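Local coordinates for protein retinol dehydratase (Spodoptera frugiperda, PDB 1FMJ) that dehydrates retinol on a sulfotransferase scaffold, probably by way of sulfonate transfer, and binds retinol and adenosine-3',5'-diphosphate together with calcium, at residues G29-T34 with F109-P114; F9-R14 with L38-Y43; P226-V231 with K333-N338; M59-T64 with P172-T177; T97-R102 with G291-E296. All blocks are in the same frame, centred on the assembly; numbering follows the deposited sequence.

Contact 1 of 5, residues G29-T34 with F109-P114; sequences GAFPTT and FMIYDP
Thr-33 is fastened to Ile-111 by a short hydrogen bond, OG1 donating to the backbone O of Ile-111 over 2.5 Å. The hydroxyl comes from above the carbonyl plane, 45° out of it. The rotation about CA-CB (chi1 -44°) swings OG1 to the side of the backbone N and sends the methyl CG2 of Thr-33 the other way, where it stops 3.8 Å from Met-110 O. OG1 is also hydrogen-bonded to the OH of Tyr-120, which takes part in a second bond with the backbone N of Asp-113, so one tyrosine hydroxyl links both loops. Beside this polar link, the end of the Phe-31 ring meets the side chain of Ile-111, CE2 lying 3.8 Å from CG1, and the two side chains cross at about a right angle. Phe-31 and Tyr-112 both touch the bound retinol, and Tyr-112 also packs on helix 132-142. The contact thus joins the loop before strand 35-38 to the loop after strand 104-105 as part of the wall of the retinol pocket.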
# COMPACT_ATOMS: atom_id res chain seq x y z
N GLY A 29 10.36 16.52 5.93
CA GLY A 29 10.01 17.80 6.52
C GLY A 29 9.17 18.74 5.68
O GLY A 29 8.21 19.33 6.18
N ALA A 30 9.52 18.88 4.41
CA ALA A 30 8.79 19.77 3.52
C ALA A 30 7.31 19.38 3.39
O ALA A 30 6.45 20.25 3.27
CB ALA A 30 9.45 19.78 2.15
N PHE A 31 7.02 18.09 3.42
CA PHE A 31 5.63 17.66 3.29
C PHE A 31 4.83 18.12 4.50
O PHE A 31 5.29 17.99 5.63
CB PHE A 31 5.54 16.15 3.15
CG PHE A 31 4.18 15.68 2.71
CD1 PHE A 31 3.68 16.06 1.47
CD2 PHE A 31 3.40 14.89 3.55
CE1 PHE A 31 2.40 15.66 1.07
CE2 PHE A 31 2.13 14.48 3.15
CZ PHE A 31 1.63 14.87 1.91
N PRO A 32 3.62 18.64 4.28
CA PRO A 32 2.73 19.13 5.34
C PRO A 32 2.26 18.17 6.43
O PRO A 32 2.34 18.49 7.61
CB PRO A 32 1.56 19.74 4.57
CG PRO A 32 2.21 20.20 3.29
CD PRO A 32 3.08 19.00 2.96
N THR A 33 1.76 17.00 6.04
CA THR A 33 1.25 16.04 7.02
C THR A 33 2.37 15.46 7.89
O THR A 33 3.42 15.07 7.38
CB THR A 33 0.50 14.89 6.34
OG1 THR A 33 -0.36 15.41 5.32
CG2 THR A 33 -0.34 14.14 7.35
N THR A 34 2.13 15.39 9.20
CA THR A 34 3.12 14.87 10.14
C THR A 34 2.72 13.49 10.66
O THR A 34 1.59 13.05 10.44
CB THR A 34 3.29 15.80 11.36
OG1 THR A 34 2.01 16.02 11.96
CG2 THR A 34 3.87 17.14 10.93
N PHE A 109 -7.08 8.37 3.05
CA PHE A 109 -7.35 9.70 3.59
C PHE A 109 -6.27 10.26 4.50
O PHE A 109 -5.97 11.44 4.44
CB PHE A 109 -8.65 9.68 4.36
CG PHE A 109 -8.54 9.01 5.70
CD1 PHE A 109 -8.36 9.77 6.85
CD2 PHE A 109 -8.56 7.63 5.80
CE1 PHE A 109 -8.20 9.15 8.08
CE2 PHE A 109 -8.40 7.00 7.03
CZ PHE A 109 -8.22 7.77 8.17
N MET A 110 -5.68 9.41 5.34
CA MET A 110 -4.70 9.87 6.33
C MET A 110 -3.54 10.74 5.86
O MET A 110 -2.98 11.51 6.65
CB MET A 110 -4.14 8.68 7.12
CG MET A 110 -2.94 7.97 6.50
SD MET A 110 -2.12 6.88 7.69
CE MET A 110 -1.17 5.79 6.59
N ILE A 111 -3.18 10.66 4.58
CA ILE A 111 -2.05 11.46 4.11
C ILE A 111 -2.43 12.93 3.98
O ILE A 111 -1.56 13.79 3.80
CB ILE A 111 -1.52 10.94 2.75
CG1 ILE A 111 -0.17 11.57 2.44
CG2 ILE A 111 -2.52 11.23 1.65
CD1 ILE A 111 0.56 10.89 1.29
N TYR A 112 -3.72 13.22 4.09
CA TYR A 112 -4.19 14.59 3.95
C TYR A 112 -4.71 15.20 5.24
O TYR A 112 -5.52 14.60 5.93
CB TYR A 112 -5.30 14.65 2.90
CG TYR A 112 -5.86 16.05 2.67
CD1 TYR A 112 -5.04 17.08 2.21
CD2 TYR A 112 -7.21 16.32 2.89
CE1 TYR A 112 -5.54 18.35 1.96
CE2 TYR A 112 -7.73 17.60 2.64
CZ TYR A 112 -6.89 18.60 2.18
OH TYR A 112 -7.37 19.87 1.95
N ASP A 113 -4.26 16.42 5.54
CA ASP A 113 -4.67 17.15 6.74
C ASP A 113 -5.39 18.43 6.30
O ASP A 113 -4.75 19.42 5.96
CB ASP A 113 -3.43 17.50 7.56
CG ASP A 113 -3.75 18.11 8.90
OD1 ASP A 113 -2.82 18.21 9.72
OD2 ASP A 113 -4.92 18.49 9.14
N PRO A 114 -6.74 18.44 6.32
CA PRO A 114 -7.54 19.61 5.91
C PRO A 114 -7.07 20.93 6.51
O PRO A 114 -7.10 21.98 5.86
CB PRO A 114 -8.95 19.24 6.35
CG PRO A 114 -8.96 17.75 6.21
CD PRO A 114 -7.62 17.36 6.80

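Contact 2 of 5, residues F9-R14 with L38-Y43; sequences FPYEFR and LGPKGY
Phe-13 and Leu-38 face each other as an antiparallel non-hydrogen-bonded pair with CA atoms 4.5 Å apart, and next to them Gly-39 N donates to Glu-12 O over 3.1 Å, at 159° on the hydrogen. Leu-38 carries the apolar part through its CD1 methyl, which lies 4.0 Å from Tyr-11 CB, equally far from Phe-13 CB, and meets the Phe-9 ring at its edge. With CG anti to the backbone N (chi1 -177°), the leucine brings CD1 nearer to the 9-14 segment. Farther out, the CD2/CE2 side of the Tyr-11 ring meets Pro-40 and Gly-39 obliquely: Tyr-11 CD2 is 3.5 Å from Pro-40 CD and 3.7 Å from Gly-39 CA. Its OH is hydrogen-bonded to the backbone O of Ser-168, while Pro-10 CG sits over a face of the ring. Replacing Tyr-11 with an alanine would probably leave Pro-40 and Gly-39 without their aromatic neighbour and the Ser-168 carbonyl without this hydrogen bond. From Gly-39 to Gly-42 the chain makes a type I turn, and Gly-42 and Tyr-43 together face Leu-38 in a G1 beta bulge. This is a beta hairpin with a short N-terminal strand at its edge, forming the small three-stranded antiparallel sheet.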
# COMPACT_ATOMS: atom_id res chain seq x y z
N PHE A 9 -11.03 1.34 21.45
CA PHE A 9 -9.68 1.50 20.93
C PHE A 9 -8.66 1.43 22.07
O PHE A 9 -8.57 2.33 22.90
CB PHE A 9 -9.55 2.83 20.17
CG PHE A 9 -8.43 2.85 19.18
CD1 PHE A 9 -8.35 1.88 18.19
CD2 PHE A 9 -7.45 3.83 19.24
CE1 PHE A 9 -7.30 1.88 17.27
CE2 PHE A 9 -6.39 3.84 18.33
CZ PHE A 9 -6.32 2.86 17.35
N PRO A 10 -7.86 0.35 22.11
CA PRO A 10 -6.85 0.13 23.14
C PRO A 10 -5.47 0.71 22.89
O PRO A 10 -4.53 0.39 23.61
CB PRO A 10 -6.79 -1.39 23.21
CG PRO A 10 -6.90 -1.76 21.77
CD PRO A 10 -8.01 -0.84 21.25
N TYR A 11 -5.34 1.57 21.88
CA TYR A 11 -4.04 2.13 21.57
C TYR A 11 -3.84 3.61 21.86
O TYR A 11 -4.73 4.43 21.66
CB TYR A 11 -3.72 1.89 20.09
CG TYR A 11 -3.76 0.43 19.70
CD1 TYR A 11 -4.59 -0.01 18.68
CD2 TYR A 11 -2.94 -0.49 20.35
CE1 TYR A 11 -4.61 -1.35 18.31
CE2 TYR A 11 -2.95 -1.84 19.97
CZ TYR A 11 -3.79 -2.26 18.95
OH TYR A 11 -3.77 -3.57 18.55
N GLU A 12 -2.65 3.94 22.34
CA GLU A 12 -2.29 5.32 22.61
C GLU A 12 -1.24 5.64 21.57
O GLU A 12 -0.61 4.74 21.02
CB GLU A 12 -1.69 5.47 24.01
CG GLU A 12 -2.58 5.03 25.14
CD GLU A 12 -2.01 5.42 26.49
OE1 GLU A 12 -0.77 5.35 26.65
OE2 GLU A 12 -2.79 5.79 27.39
N PHE A 13 -1.05 6.92 21.28
CA PHE A 13 -0.06 7.33 20.31
C PHE A 13 0.90 8.30 20.97
O PHE A 13 0.59 8.89 22.01
CB PHE A 13 -0.74 8.00 19.10
CG PHE A 13 -1.33 9.35 19.41
CD1 PHE A 13 -0.56 10.50 19.32
CD2 PHE A 13 -2.66 9.46 19.81
CE1 PHE A 13 -1.11 11.76 19.61
CE2 PHE A 13 -3.22 10.70 20.10
CZ PHE A 13 -2.44 11.86 20.00
N ARG A 14 2.07 8.46 20.38
CA ARG A 14 3.05 9.38 20.94
C ARG A 14 3.72 10.11 19.80
O ARG A 14 3.83 9.60 18.69
CB ARG A 14 4.11 8.65 21.75
CG ARG A 14 5.13 7.88 20.92
CD ARG A 14 6.20 7.27 21.80
NE ARG A 14 7.18 6.49 21.06
CZ ARG A 14 8.04 6.99 20.17
NH1 ARG A 14 8.04 8.29 19.91
NH2 ARG A 14 8.90 6.19 19.56
N LEU A 38 1.90 4.79 16.69
CA LEU A 38 0.62 4.26 17.15
C LEU A 38 0.69 2.84 17.68
O LEU A 38 1.19 1.94 17.01
CB LEU A 38 -0.42 4.32 16.02
CG LEU A 38 -1.83 3.85 16.38
CD1 LEU A 38 -2.30 4.63 17.61
CD2 LEU A 38 -2.79 4.07 15.21
N GLY A 39 0.18 2.63 18.89
CA GLY A 39 0.19 1.30 19.49
C GLY A 39 1.53 0.89 20.08
O GLY A 39 2.53 1.58 19.90
N PRO A 40 1.57 -0.23 20.81
CA PRO A 40 2.81 -0.72 21.43
C PRO A 40 3.92 -0.99 20.43
O PRO A 40 5.10 -1.02 20.79
CB PRO A 40 2.35 -1.99 22.16
CG PRO A 40 1.20 -2.47 21.30
CD PRO A 40 0.46 -1.18 21.02
N LYS A 41 3.56 -1.20 19.16
CA LYS A 41 4.55 -1.45 18.12
C LYS A 41 5.01 -0.14 17.46
O LYS A 41 5.95 -0.12 16.67
CB LYS A 41 3.98 -2.40 17.08
CG LYS A 41 3.65 -3.77 17.64
CD LYS A 41 2.96 -4.66 16.60
CE LYS A 41 2.58 -6.00 17.22
NZ LYS A 41 1.99 -6.96 16.22
N GLY A 42 4.33 0.96 17.79
CA GLY A 42 4.70 2.25 17.23
C GLY A 42 4.61 2.35 15.71
O GLY A 42 5.55 2.79 15.05
N TYR A 43 3.47 1.94 15.16
CA TYR A 43 3.27 2.01 13.72
C TYR A 43 3.21 3.47 13.30
O TYR A 43 2.47 4.27 13.88
CB TYR A 43 1.97 1.31 13.30
CG TYR A 43 2.06 -0.21 13.25
CD1 TYR A 43 1.32 -0.99 14.14
CD2 TYR A 43 2.85 -0.86 12.30
CE1 TYR A 43 1.36 -2.40 14.08
CE2 TYR A 43 2.90 -2.26 12.24
CZ TYR A 43 2.15 -3.02 13.12
OH TYR A 43 2.19 -4.39 13.08

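Contact 3 of 5, residues P226-V231 with K333-N338; sequences PYFEHV and KWIKDN
Phe-228 reaches from the 227-231 segment to the 333-338 segment and is held between Trp-334, Ile-335 and Asn-338. Its CG is anti to its carbonyl carbon (chi1 -78°), which sends the ring across. Phe-228 CB lies 3.9 Å from Asn-338 CG, and Asn-338 CB lies over one face of the Phe-228 ring, 3.5 Å from its centroid, a CH-pi contact. The ring and amide planes are nearly parallel, and Phe-228 CD1 is 3.3 Å from Asn-338 CG. The opposite face of the ring carries Tyr-227 CD2. Along the rim, Phe-228 CD1 comes within 3.6 Å of Trp-334 CZ2, and CE1 stands over the face of the indole, so the phenyl edge points into it. This edge-to-face pair has its six-membered rings 4.8 Å apart between centroids, with planes at 68°. At the tip, Phe-228 CZ meets Ile-335 CG1 at 4.2 Å, the isoleucine lying at the ring edge. An alanine in place of Phe-228 is likely to open a gap between the helices, leaving the indole face and Asn-338 CB without their aromatic partner. Tyr-227 adds its CB at the indole edge, 4.0 Å from Trp-334 CH2, while Pro-187 touches Tyr-227, Phe-228 and Trp-334. The axes of the segments 227-231 and 333-338 come within 11.4 Å and cross at -39°. This aromatic cluster joins the C-terminal helix 325-338 to helix 227-235 in the sulfotransferase fold.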
# COMPACT_ATOMS: atom_id res chain seq x y z
N PRO A 226 6.88 -0.13 11.73
CA PRO A 226 7.92 -1.12 11.45
C PRO A 226 7.50 -2.11 10.37
O PRO A 226 6.46 -2.73 10.47
CB PRO A 226 8.11 -1.81 12.80
CG PRO A 226 7.75 -0.74 13.79
CD PRO A 226 6.52 -0.15 13.16
N TYR A 227 8.33 -2.25 9.34
CA TYR A 227 8.02 -3.15 8.25
C TYR A 227 7.76 -4.60 8.68
O TYR A 227 6.74 -5.19 8.33
CB TYR A 227 9.15 -3.15 7.23
CG TYR A 227 8.98 -4.23 6.18
CD1 TYR A 227 8.10 -4.05 5.12
CD2 TYR A 227 9.64 -5.45 6.30
CE1 TYR A 227 7.87 -5.08 4.20
CE2 TYR A 227 9.42 -6.48 5.39
CZ TYR A 227 8.54 -6.29 4.35
OH TYR A 227 8.29 -7.32 3.46
N PHE A 228 8.67 -5.19 9.44
CA PHE A 228 8.47 -6.57 9.85
C PHE A 228 7.29 -6.84 10.77
O PHE A 228 6.71 -7.92 10.73
CB PHE A 228 9.75 -7.14 10.43
CG PHE A 228 10.76 -7.51 9.40
CD1 PHE A 228 11.86 -6.70 9.15
CD2 PHE A 228 10.58 -8.67 8.64
CE1 PHE A 228 12.77 -7.05 8.16
CE2 PHE A 228 11.49 -9.01 7.65
CZ PHE A 228 12.59 -8.20 7.41
N GLU A 229 6.93 -5.87 11.61
CA GLU A 229 5.78 -6.08 12.49
C GLU A 229 4.52 -6.14 11.62
O GLU A 229 3.58 -6.89 11.91
CB GLU A 229 5.65 -4.94 13.50
CG GLU A 229 6.80 -4.88 14.51
CD GLU A 229 7.13 -6.25 15.07
OE1 GLU A 229 6.19 -6.98 15.46
OE2 GLU A 229 8.34 -6.60 15.14
N HIS A 230 4.52 -5.37 10.54
CA HIS A 230 3.38 -5.34 9.61
C HIS A 230 3.24 -6.71 8.95
O HIS A 230 2.16 -7.31 8.95
CB HIS A 230 3.62 -4.24 8.56
CG HIS A 230 2.41 -3.88 7.75
ND1 HIS A 230 1.73 -4.80 6.97
CD2 HIS A 230 1.78 -2.69 7.56
CE1 HIS A 230 0.75 -4.19 6.33
NE2 HIS A 230 0.76 -2.91 6.67
N VAL A 231 4.34 -7.22 8.41
CA VAL A 231 4.35 -8.53 7.76
C VAL A 231 4.05 -9.67 8.73
O VAL A 231 3.25 -10.55 8.43
CB VAL A 231 5.70 -8.83 7.11
CG1 VAL A 231 5.69 -10.23 6.49
CG2 VAL A 231 6.02 -7.78 6.05
N LYS A 333 21.79 -7.67 8.23
CA LYS A 333 21.72 -7.76 9.68
C LYS A 333 20.27 -7.52 10.11
O LYS A 333 19.71 -8.28 10.91
CB LYS A 333 22.64 -6.71 10.30
CG LYS A 333 22.74 -6.72 11.82
CD LYS A 333 23.72 -5.64 12.26
CE LYS A 333 23.88 -5.56 13.77
NZ LYS A 333 24.97 -4.59 14.13
N TRP A 334 19.67 -6.47 9.56
CA TRP A 334 18.30 -6.11 9.88
C TRP A 334 17.36 -7.25 9.55
O TRP A 334 16.48 -7.60 10.35
CB TRP A 334 17.89 -4.85 9.12
CG TRP A 334 16.48 -4.41 9.35
CD1 TRP A 334 15.89 -4.11 10.55
CD2 TRP A 334 15.48 -4.18 8.35
NE1 TRP A 334 14.59 -3.70 10.35
CE2 TRP A 334 14.31 -3.73 9.01
CE3 TRP A 334 15.46 -4.30 6.95
CZ2 TRP A 334 13.13 -3.40 8.33
CZ3 TRP A 334 14.28 -3.97 6.26
CH2 TRP A 334 13.14 -3.53 6.96
N ILE A 335 17.52 -7.84 8.38
CA ILE A 335 16.64 -8.95 8.01
C ILE A 335 16.89 -10.19 8.87
O ILE A 335 15.95 -10.86 9.30
CB ILE A 335 16.79 -9.30 6.52
CG1 ILE A 335 16.36 -8.11 5.67
CG2 ILE A 335 15.94 -10.52 6.19
CD1 ILE A 335 16.47 -8.35 4.18
N LYS A 336 18.16 -10.50 9.14
CA LYS A 336 18.48 -11.67 9.95
C LYS A 336 17.93 -11.53 11.36
O LYS A 336 17.38 -12.49 11.93
CB LYS A 336 20.00 -11.89 10.01
CG LYS A 336 20.61 -12.32 8.68
CD LYS A 336 22.11 -12.52 8.81
CE LYS A 336 22.74 -12.91 7.48
NZ LYS A 336 24.22 -13.00 7.60
N ASP A 337 18.06 -10.34 11.93
CA ASP A 337 17.56 -10.10 13.27
C ASP A 337 16.05 -10.29 13.33
O ASP A 337 15.54 -10.93 14.24
CB ASP A 337 17.93 -8.70 13.74
CG ASP A 337 19.42 -8.53 13.97
OD1 ASP A 337 20.10 -9.56 14.17
OD2 ASP A 337 19.91 -7.38 13.97
N ASN A 338 15.33 -9.73 12.37
CA ASN A 338 13.87 -9.84 12.36
C ASN A 338 13.33 -11.23 11.98
O ASN A 338 12.17 -11.53 12.24
CB ASN A 338 13.26 -8.78 11.44
CG ASN A 338 13.30 -7.39 12.05
OD1 ASN A 338 14.22 -6.60 11.81
ND2 ASN A 338 12.30 -7.08 12.86

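Contact 4 of 5, residues M59-T64 with P172-T177; sequences MPLRPT and PNMLDT
Leu-61 and Met-174 meet where the loops leading into strands 66-70 and 179-184 come together; these are neighbouring strands of the five-stranded parallel sheet in the sulfotransferase fold. The CD1 branch of Leu-61 presses on Met-174 CB at 3.4 Å, tighter than usual for two carbons. Met-174 CG lies between its backbone N and carbonyl carbon (chi1 67°), the chain bends at chi3, and Met-174 CE comes 4.4 Å from Met-59 CE. All three of these side chains also touch Phe-67, so the cluster extends to strand 66-70. Thr-177 buries the largest area of the contact. Its methyl CG2 sits against the backbone between Arg-62 and Pro-63, 3.4 Å from Arg-62 C, while the guanidinium of Arg-62 donates to the backbone O of Val-153. No conventional hydrogen bond crosses between the loops, but Pro-63 CA approaches Thr-177 O at 3.3 Å in a CA-H...O contact that is nearly straight, 168° at the hydrogen.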
# COMPACT_ATOMS: atom_id res chain seq x y z
N MET A 59 -15.06 -0.92 12.49
CA MET A 59 -15.82 -0.92 11.25
C MET A 59 -16.68 -2.17 11.02
O MET A 59 -16.21 -3.30 11.10
CB MET A 59 -14.91 -0.69 10.03
CG MET A 59 -13.77 -1.69 9.86
SD MET A 59 -12.77 -1.35 8.36
CE MET A 59 -11.82 -2.87 8.23
N PRO A 60 -17.98 -1.97 10.76
CA PRO A 60 -18.84 -3.13 10.52
C PRO A 60 -18.38 -3.83 9.25
O PRO A 60 -18.12 -3.18 8.23
CB PRO A 60 -20.22 -2.50 10.37
CG PRO A 60 -20.13 -1.31 11.26
CD PRO A 60 -18.77 -0.74 10.91
N LEU A 61 -18.28 -5.15 9.31
CA LEU A 61 -17.84 -5.93 8.16
C LEU A 61 -18.94 -6.84 7.62
O LEU A 61 -19.87 -7.21 8.35
CB LEU A 61 -16.60 -6.75 8.52
CG LEU A 61 -15.40 -5.88 8.95
CD1 LEU A 61 -14.23 -6.77 9.30
CD2 LEU A 61 -15.02 -4.92 7.83
N ARG A 62 -18.81 -7.20 6.35
CA ARG A 62 -19.77 -8.03 5.65
C ARG A 62 -19.10 -9.27 5.06
O ARG A 62 -17.95 -9.21 4.64
CB ARG A 62 -20.42 -7.22 4.54
CG ARG A 62 -20.87 -5.84 5.02
CD ARG A 62 -21.41 -5.00 3.87
NE ARG A 62 -21.87 -3.69 4.33
CZ ARG A 62 -22.17 -2.68 3.52
NH1 ARG A 62 -22.07 -2.82 2.21
NH2 ARG A 62 -22.57 -1.53 4.02
N PRO A 63 -19.83 -10.40 5.02
CA PRO A 63 -19.30 -11.66 4.48
C PRO A 63 -18.85 -11.61 3.02
O PRO A 63 -18.05 -12.44 2.60
CB PRO A 63 -20.46 -12.64 4.69
CG PRO A 63 -21.67 -11.76 4.64
CD PRO A 63 -21.23 -10.56 5.44
N THR A 64 -19.34 -10.64 2.25
CA THR A 64 -18.93 -10.53 0.85
C THR A 64 -17.77 -9.55 0.66
O THR A 64 -17.33 -9.33 -0.46
CB THR A 64 -20.08 -10.09 -0.08
OG1 THR A 64 -20.62 -8.84 0.38
CG2 THR A 64 -21.18 -11.13 -0.11
N PRO A 172 -10.40 -6.96 15.26
CA PRO A 172 -9.83 -8.27 15.57
C PRO A 172 -10.88 -9.28 15.13
O PRO A 172 -12.08 -9.00 15.21
CB PRO A 172 -9.63 -8.23 17.08
CG PRO A 172 -10.69 -7.26 17.54
CD PRO A 172 -10.62 -6.18 16.49
N ASN A 173 -10.44 -10.43 14.65
CA ASN A 173 -11.37 -11.44 14.18
C ASN A 173 -12.07 -10.98 12.90
O ASN A 173 -13.09 -11.56 12.50
CB ASN A 173 -12.42 -11.74 15.26
CG ASN A 173 -11.80 -12.10 16.59
OD1 ASN A 173 -11.02 -13.05 16.68
ND2 ASN A 173 -12.14 -11.35 17.63
N MET A 174 -11.54 -9.94 12.26
CA MET A 174 -12.15 -9.46 11.02
C MET A 174 -12.17 -10.60 10.00
O MET A 174 -13.08 -10.69 9.17
CB MET A 174 -11.36 -8.26 10.45
CG MET A 174 -9.95 -8.57 9.95
SD MET A 174 -9.13 -7.11 9.22
CE MET A 174 -10.09 -6.92 7.71
N LEU A 175 -11.19 -11.49 10.09
CA LEU A 175 -11.10 -12.62 9.18
C LEU A 175 -12.21 -13.66 9.38
O LEU A 175 -12.35 -14.58 8.57
CB LEU A 175 -9.72 -13.28 9.31
CG LEU A 175 -8.51 -12.41 8.94
CD1 LEU A 175 -7.22 -13.20 9.13
CD2 LEU A 175 -8.64 -11.93 7.49
N ASP A 176 -12.99 -13.53 10.45
CA ASP A 176 -14.09 -14.47 10.66
C ASP A 176 -15.18 -14.10 9.67
O ASP A 176 -16.04 -14.91 9.34
CB ASP A 176 -14.69 -14.36 12.07
CG ASP A 176 -13.76 -14.87 13.15
OD1 ASP A 176 -13.04 -15.85 12.91
OD2 ASP A 176 -13.77 -14.28 14.25
N THR A 177 -15.14 -12.86 9.19
CA THR A 177 -16.16 -12.40 8.26
C THR A 177 -15.71 -12.17 6.82
O THR A 177 -16.40 -12.57 5.88
CB THR A 177 -16.78 -11.08 8.76
OG1 THR A 177 -17.19 -11.24 10.13
CG2 THR A 177 -17.98 -10.70 7.91

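Contact 5 of 5, residues T97-R102 with G291-E296; sequences TYMSLR and GAVNME
Thr-97 meets the 291-296 segment through its backbone O, 3.7 Å from the methyl CB of Ala-292. At Tyr-98, the N-cap of helix 99-102, the ring turns its edge to Gly-291 O, which lies near the ring plane 3.6 Å from CE2. Met-99 makes the direct polar link: its N donates to Ala-292 O over 2.9 Å, at 170° on the hydrogen and nearly along the C=O axis. Its side chain starts with CG anti to the backbone N (chi1 179°) and then bends twice, bringing CE to 3.8 Å from Val-293 CG1. One residue on, Ser-100 N donates to a water 3.1 Å away, and that water gives a weak bond to Ala-292 O. Arg-102 curls back so that NE and NH2 both donate weakly to Thr-97 O, while the edge of its guanidinium faces Val-293 CG1, 4.0 Å from NH2. The same arginine forms a salt bridge with Glu-81 and a cation-pi contact with Trp-84. Ala-292 O therefore takes one nearly straight backbone bond and a weak water-mediated one, so the loop leading to Met-295 of the retinol pocket is bonded to the start of helix 99-102.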
# COMPACT_ATOMS: atom_id res chain seq x y z
N THR A 97 -12.92 0.56 -15.78
CA THR A 97 -13.17 1.71 -14.91
C THR A 97 -11.95 1.87 -14.01
O THR A 97 -11.22 0.90 -13.76
CB THR A 97 -14.43 1.49 -14.03
OG1 THR A 97 -15.60 1.52 -14.85
CG2 THR A 97 -14.55 2.58 -12.99
N TYR A 98 -11.72 3.09 -13.54
CA TYR A 98 -10.57 3.37 -12.68
C TYR A 98 -10.54 2.48 -11.43
O TYR A 98 -11.53 2.36 -10.71
CB TYR A 98 -10.56 4.85 -12.28
CG TYR A 98 -10.29 5.79 -13.43
CD1 TYR A 98 -11.22 6.75 -13.83
CD2 TYR A 98 -9.09 5.71 -14.15
CE1 TYR A 98 -10.98 7.61 -14.91
CE2 TYR A 98 -8.83 6.56 -15.23
CZ TYR A 98 -9.78 7.51 -15.61
OH TYR A 98 -9.54 8.33 -16.69
N MET A 99 -9.39 1.87 -11.19
CA MET A 99 -9.19 1.01 -10.03
C MET A 99 -9.61 1.76 -8.78
O MET A 99 -10.22 1.20 -7.87
CB MET A 99 -7.71 0.61 -9.94
CG MET A 99 -7.34 -0.27 -8.76
SD MET A 99 -7.99 -1.94 -8.92
CE MET A 99 -6.78 -2.67 -10.00
N SER A 100 -9.31 3.05 -8.74
CA SER A 100 -9.66 3.88 -7.59
C SER A 100 -11.17 3.97 -7.38
O SER A 100 -11.62 4.41 -6.33
CB SER A 100 -9.06 5.28 -7.75
OG SER A 100 -9.53 5.90 -8.94
N LEU A 101 -11.95 3.55 -8.38
CA LEU A 101 -13.40 3.56 -8.26
C LEU A 101 -13.91 2.15 -7.94
O LEU A 101 -15.03 1.98 -7.45
CB LEU A 101 -14.05 4.06 -9.56
CG LEU A 101 -14.32 5.57 -9.75
CD1 LEU A 101 -13.13 6.38 -9.29
CD2 LEU A 101 -14.63 5.85 -11.21
N ARG A 102 -13.10 1.14 -8.21
CA ARG A 102 -13.51 -0.23 -7.95
C ARG A 102 -13.16 -0.67 -6.53
O ARG A 102 -13.74 -1.62 -6.00
CB ARG A 102 -12.89 -1.16 -8.99
CG ARG A 102 -13.56 -1.06 -10.38
CD ARG A 102 -12.88 -1.97 -11.41
NE ARG A 102 -11.63 -1.40 -11.88
CZ ARG A 102 -10.57 -2.10 -12.27
NH1 ARG A 102 -10.61 -3.43 -12.25
NH2 ARG A 102 -9.48 -1.48 -12.68
N GLY A 291 -4.32 2.80 -18.46
CA GLY A 291 -4.81 3.97 -17.75
C GLY A 291 -5.78 3.69 -16.62
O GLY A 291 -5.96 4.53 -15.74
N ALA A 292 -6.42 2.53 -16.62
CA ALA A 292 -7.37 2.21 -15.56
C ALA A 292 -6.65 1.92 -14.24
O ALA A 292 -7.26 1.98 -13.17
CB ALA A 292 -8.23 1.02 -15.96
N VAL A 293 -5.36 1.62 -14.32
CA VAL A 293 -4.59 1.29 -13.12
C VAL A 293 -3.27 2.03 -12.93
O VAL A 293 -2.70 1.99 -11.85
CB VAL A 293 -4.28 -0.23 -13.08
CG1 VAL A 293 -5.56 -1.04 -13.19
CG2 VAL A 293 -3.31 -0.60 -14.21
N ASN A 294 -2.78 2.71 -13.97
CA ASN A 294 -1.50 3.38 -13.84
C ASN A 294 -1.52 4.76 -13.19
O ASN A 294 -0.48 5.41 -13.09
CB ASN A 294 -0.78 3.46 -15.19
CG ASN A 294 -1.53 4.29 -16.21
OD1 ASN A 294 -2.32 5.16 -15.86
ND2 ASN A 294 -1.25 4.05 -17.48
N MET A 295 -2.70 5.21 -12.78
CA MET A 295 -2.87 6.50 -12.12
C MET A 295 -2.38 7.69 -12.93
O MET A 295 -2.16 8.77 -12.38
CB MET A 295 -2.16 6.49 -10.77
CG MET A 295 -2.67 5.44 -9.79
SD MET A 295 -4.30 5.84 -9.08
CE MET A 295 -3.83 6.42 -7.48
N GLU A 296 -2.20 7.51 -14.24
CA GLU A 296 -1.74 8.59 -15.09
C GLU A 296 -2.82 9.65 -15.28
O GLU A 296 -2.55 10.73 -15.79
CB GLU A 296 -1.28 8.05 -16.46
CG GLU A 296 0.09 7.41 -16.42
CD GLU A 296 1.19 8.40 -16.07
OE1 GLU A 296 2.18 7.98 -15.43
OE2 GLU A 296 1.06 9.59 -16.43
O HOH W 1 -6.98 4.11 -10.57

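From the N terminus, contact 2 closes the first loop, bringing 9-14 against the hairpin turn at 38-43 in the small antiparallel sheet. Contact 1 crosses it, since 29-34 leaves that loop to meet 109-114 at the retinol pocket. Contact 4 opens at 59-64, closes at 172-177 and so crosses contact 1, joining the entrances to two strands of the parallel sheet. Contact 5, from 97-102 to 291-296, crosses both contacts 1 and 4. Contact 3 begins at 226-231 within contact 5 and ends on the C-terminal helix, crossing it in turn. Contacts 2 and 3 touch, Lys-41 and Gly-42 lying against Pro-226, whereas contact 5 lies across the chain's centre from both.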